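Local atomic coordinates of 1,4-beta-N-Acetylmuramidase M1 (Streptomyces coelicolor, PDB entry 1JFX), a protein that hydrolyses the beta-1,4 linkages between N-acetylmuramic acid and N-acetylglucosamine in peptidoglycan, with both lysozyme and diacetylmuramidase activities, as a secreted glycosyl hydrolase of family 25. Residues 68-71 with 72-76; 188-191 with 192-195. One frame throughout, in Å; residues are numbered along the deposited sequence.

Contact 1 (68-71 with 72-76); sequences NASS and GTAQA
The carboxamide nitrogen NE2 of Q75 donates to two acceptors of the preceding loop, S70 OG at 2.9 Å and the carbonyl O of R66. The hydroxyl lies close to the amide plane, 7° out of it, and the N-H points at it with an angle of 160°. With chi1 at -84° and the chain extended beyond CG, the amide reaches back to the loop, bringing Q75 CG to 3.2 Å from the same S70 OG. The amide's OE1 accepts from H63 NE2, so both of its polar atoms are engaged, which together set which way round the amide lies. S71 is the N-cap of helix 72-81: its OG, turned between backbone N and carbonyl carbon, accepts from A74 N at 3.0 Å, taking up an amide of the helix's first turn. S71 O takes the i to i+4 bond from Q75 N, with 3.1 Å between Q75 N and S71 O. The methyl of A74 rests alongside the cap, its CB 3.5 Å from S71 OG. W119 NE1, on helix 113-131, donates to S70 O, while the Q75 side chain packs on W119.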
loop_
_atom_site.group_PDB
_atom_site.type_symbol
_atom_site.label_atom_id
_atom_site.label_comp_id
_atom_site.label_asym_id
_atom_site.label_seq_id
_atom_site.Cartn_x
_atom_site.Cartn_y
_atom_site.Cartn_z
ATOM N N ASN A 68 16.090 7.192 -4.333
ATOM C CA ASN A 68 17.333 7.956 -4.473
ATOM C C ASN A 68 18.090 8.037 -3.151
ATOM O O ASN A 68 19.298 8.239 -3.141
ATOM C CB ASN A 68 17.024 9.400 -4.873
ATOM C CG ASN A 68 16.121 10.092 -3.857
ATOM O OD1 ASN A 68 14.949 9.750 -3.736
ATOM N ND2 ASN A 68 16.671 11.051 -3.102
ATOM N N ALA A 69 17.365 7.878 -2.045
ATOM C CA ALA A 69 17.932 8.048 -0.714
ATOM C C ALA A 69 18.715 6.914 -0.073
ATOM O O ALA A 69 19.546 7.166 0.800
ATOM C CB ALA A 69 16.822 8.499 0.247
ATOM N N SER A 70 18.453 5.684 -0.487
ATOM C CA SER A 70 19.142 4.520 0.066
ATOM C C SER A 70 18.691 3.328 -0.756
ATOM O O SER A 70 17.813 3.463 -1.605
ATOM C CB SER A 70 18.756 4.300 1.532
ATOM O OG SER A 70 17.409 3.865 1.635
ATOM N N SER A 71 19.282 2.169 -0.504
ATOM C CA SER A 71 18.938 0.959 -1.244
ATOM C C SER A 71 17.563 0.419 -0.871
ATOM O O SER A 71 16.985 0.814 0.142
ATOM C CB SER A 71 19.976 -0.132 -0.972
ATOM O OG SER A 71 19.844 -0.618 0.366
ATOM N N GLY A 72 17.057 -0.492 -1.698
ATOM C CA GLY A 72 15.764 -1.103 -1.437
ATOM C C GLY A 72 15.859 -1.944 -0.178
ATOM O O GLY A 72 14.910 -2.036 0.597
ATOM N N THR A 73 17.010 -2.575 0.026
ATOM C CA THR A 73 17.202 -3.377 1.225
ATOM C C THR A 73 17.092 -2.495 2.466
ATOM O O THR A 73 16.388 -2.838 3.419
ATOM C CB THR A 73 18.589 -4.053 1.227
ATOM O OG1 THR A 73 18.670 -4.958 0.121
ATOM C CG2 THR A 73 18.811 -4.828 2.533
ATOM N N ALA A 74 17.787 -1.357 2.457
ATOM C CA ALA A 74 17.762 -0.461 3.613
ATOM C C ALA A 74 16.372 0.072 3.953
ATOM O O ALA A 74 15.990 0.119 5.125
ATOM C CB ALA A 74 18.714 0.707 3.399
ATOM N N GLN A 75 15.609 0.485 2.946
ATOM C CA GLN A 75 14.290 1.006 3.246
ATOM C C GLN A 75 13.318 -0.095 3.671
ATOM O O GLN A 75 12.408 0.171 4.448
ATOM C CB GLN A 75 13.743 1.843 2.078
ATOM C CG GLN A 75 14.271 3.273 2.181
ATOM C CD GLN A 75 13.906 4.188 1.030
ATOM O OE1 GLN A 75 12.737 4.309 0.649
ATOM N NE2 GLN A 75 14.917 4.872 0.487
ATOM N N ALA A 76 13.521 -1.325 3.192
ATOM C CA ALA A 76 12.643 -2.425 3.608
ATOM C C ALA A 76 12.879 -2.708 5.100
ATOM O O ALA A 76 11.922 -2.955 5.848
ATOM C CB ALA A 76 12.921 -3.708 2.763
#

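Contact 2 (188-191 with 192-195); sequences GRVG and GVSG
V190 and V193 set their side chains on the same side of a tight turn and lie at a slant to one another, one methyl of each doing the touching. V190 CG1, placed between its backbone N and carbonyl carbon (chi1 70°), meets V193 CG2 at 3.4 Å, tighter than usual carbon contact. A type II beta turn from V190 to V193 brings them together, closed by V193 N donating to V190 O at 3.1 Å. G192 takes the third position of the turn with phi 95°, the positive value that a type II turn asks for and that suits glycine. Farther from the turn a water sits between the two chain segments; it accepts from V190 N at 2.9 Å and lies 2.8 Å from each of the carbonyl oxygens V193 O and G195 O. The bent chain of R189 brings its guanidinium to G195, whose C lies over one face, 3.5 Å from R189 NH1. That nitrogen donates to G188 O at 3.0 Å from above the carbonyl plane and forms a salt bridge with D196. The two valines rest on loop residues, V190 on A25 and M27, V193 on Q14 and I17, while G188 pairs through its backbone with V197 of strand 196-202.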
loop_
_atom_site.group_PDB
_atom_site.type_symbol
_atom_site.label_atom_id
_atom_site.label_comp_id
_atom_site.label_asym_id
_atom_site.label_seq_id
_atom_site.Cartn_x
_atom_site.Cartn_y
_atom_site.Cartn_z
ATOM N N GLY A 188 -13.004 10.992 -1.633
ATOM C CA GLY A 188 -14.206 10.382 -1.095
ATOM C C GLY A 188 -14.611 10.904 0.275
ATOM O O GLY A 188 -13.991 11.803 0.850
ATOM N N ARG A 189 -15.674 10.314 0.794
ATOM C CA ARG A 189 -16.180 10.663 2.112
ATOM C C ARG A 189 -16.431 9.363 2.863
ATOM O O ARG A 189 -16.907 8.375 2.281
ATOM C CB ARG A 189 -17.489 11.453 1.998
ATOM C CG ARG A 189 -17.307 12.886 1.538
ATOM C CD ARG A 189 -16.544 13.680 2.572
ATOM N NE ARG A 189 -16.401 15.080 2.192
ATOM C CZ ARG A 189 -15.458 15.552 1.378
ATOM N NH1 ARG A 189 -14.551 14.738 0.843
ATOM N NH2 ARG A 189 -15.408 16.852 1.103
ATOM N N VAL A 190 -16.063 9.348 4.139
ATOM C CA VAL A 190 -16.310 8.181 4.973
ATOM C C VAL A 190 -16.502 8.677 6.395
ATOM O O VAL A 190 -15.776 9.558 6.867
ATOM C CB VAL A 190 -15.143 7.153 4.934
ATOM C CG1 VAL A 190 -13.917 7.705 5.661
ATOM C CG2 VAL A 190 -15.586 5.844 5.576
ATOM N N GLY A 191 -17.513 8.141 7.061
ATOM C CA GLY A 191 -17.761 8.529 8.435
ATOM C C GLY A 191 -16.499 8.309 9.262
ATOM O O GLY A 191 -15.799 7.301 9.086
ATOM N N GLY A 192 -16.200 9.252 10.150
ATOM C CA GLY A 192 -15.019 9.122 10.990
ATOM C C GLY A 192 -13.795 9.835 10.457
ATOM O O GLY A 192 -12.837 10.039 11.183
ATOM N N VAL A 193 -13.819 10.195 9.175
ATOM C CA VAL A 193 -12.710 10.934 8.588
ATOM C C VAL A 193 -13.242 12.272 8.107
ATOM O O VAL A 193 -14.243 12.330 7.385
ATOM C CB VAL A 193 -12.098 10.215 7.376
ATOM C CG1 VAL A 193 -10.999 11.068 6.774
ATOM C CG2 VAL A 193 -11.541 8.864 7.800
ATOM N N SER A 194 -12.586 13.348 8.515
ATOM C CA SER A 194 -13.012 14.669 8.075
ATOM C C SER A 194 -12.270 15.046 6.799
ATOM O O SER A 194 -11.039 15.026 6.763
ATOM C CB SER A 194 -12.746 15.718 9.159
ATOM O OG SER A 194 -13.592 15.525 10.277
ATOM N N GLY A 195 -13.027 15.379 5.760
ATOM C CA GLY A 195 -12.422 15.789 4.503
ATOM C C GLY A 195 -12.207 14.671 3.497
ATOM O O GLY A 195 -12.717 13.559 3.650
HETATM O O HOH W 1 -14.409 11.629 4.683
#

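Running from the N terminus, the chain leaves strand 58-64 and crosses a loop, which contact 1 joins to the start of helix 72-81, beside helix 113-131. Strands 96-98, 136-139, 160-163 and 181-185 of the family 25 beta-alpha barrel follow before contact 2 closes the short turn between strand 188-190 and the weakly bonded strand 193-194, just ahead of strand 196-202, which pairs antiparallel with 6-10 and 181-185. The two contacts are in series and neither nest nor cross. Contacts 1 and 2 lie on opposite sides of the chain's centre; the centres of contact 1 and contact 2 are about 33 Å apart, and the nearest atoms of contact 1 and contact 2 about 25 Å apart.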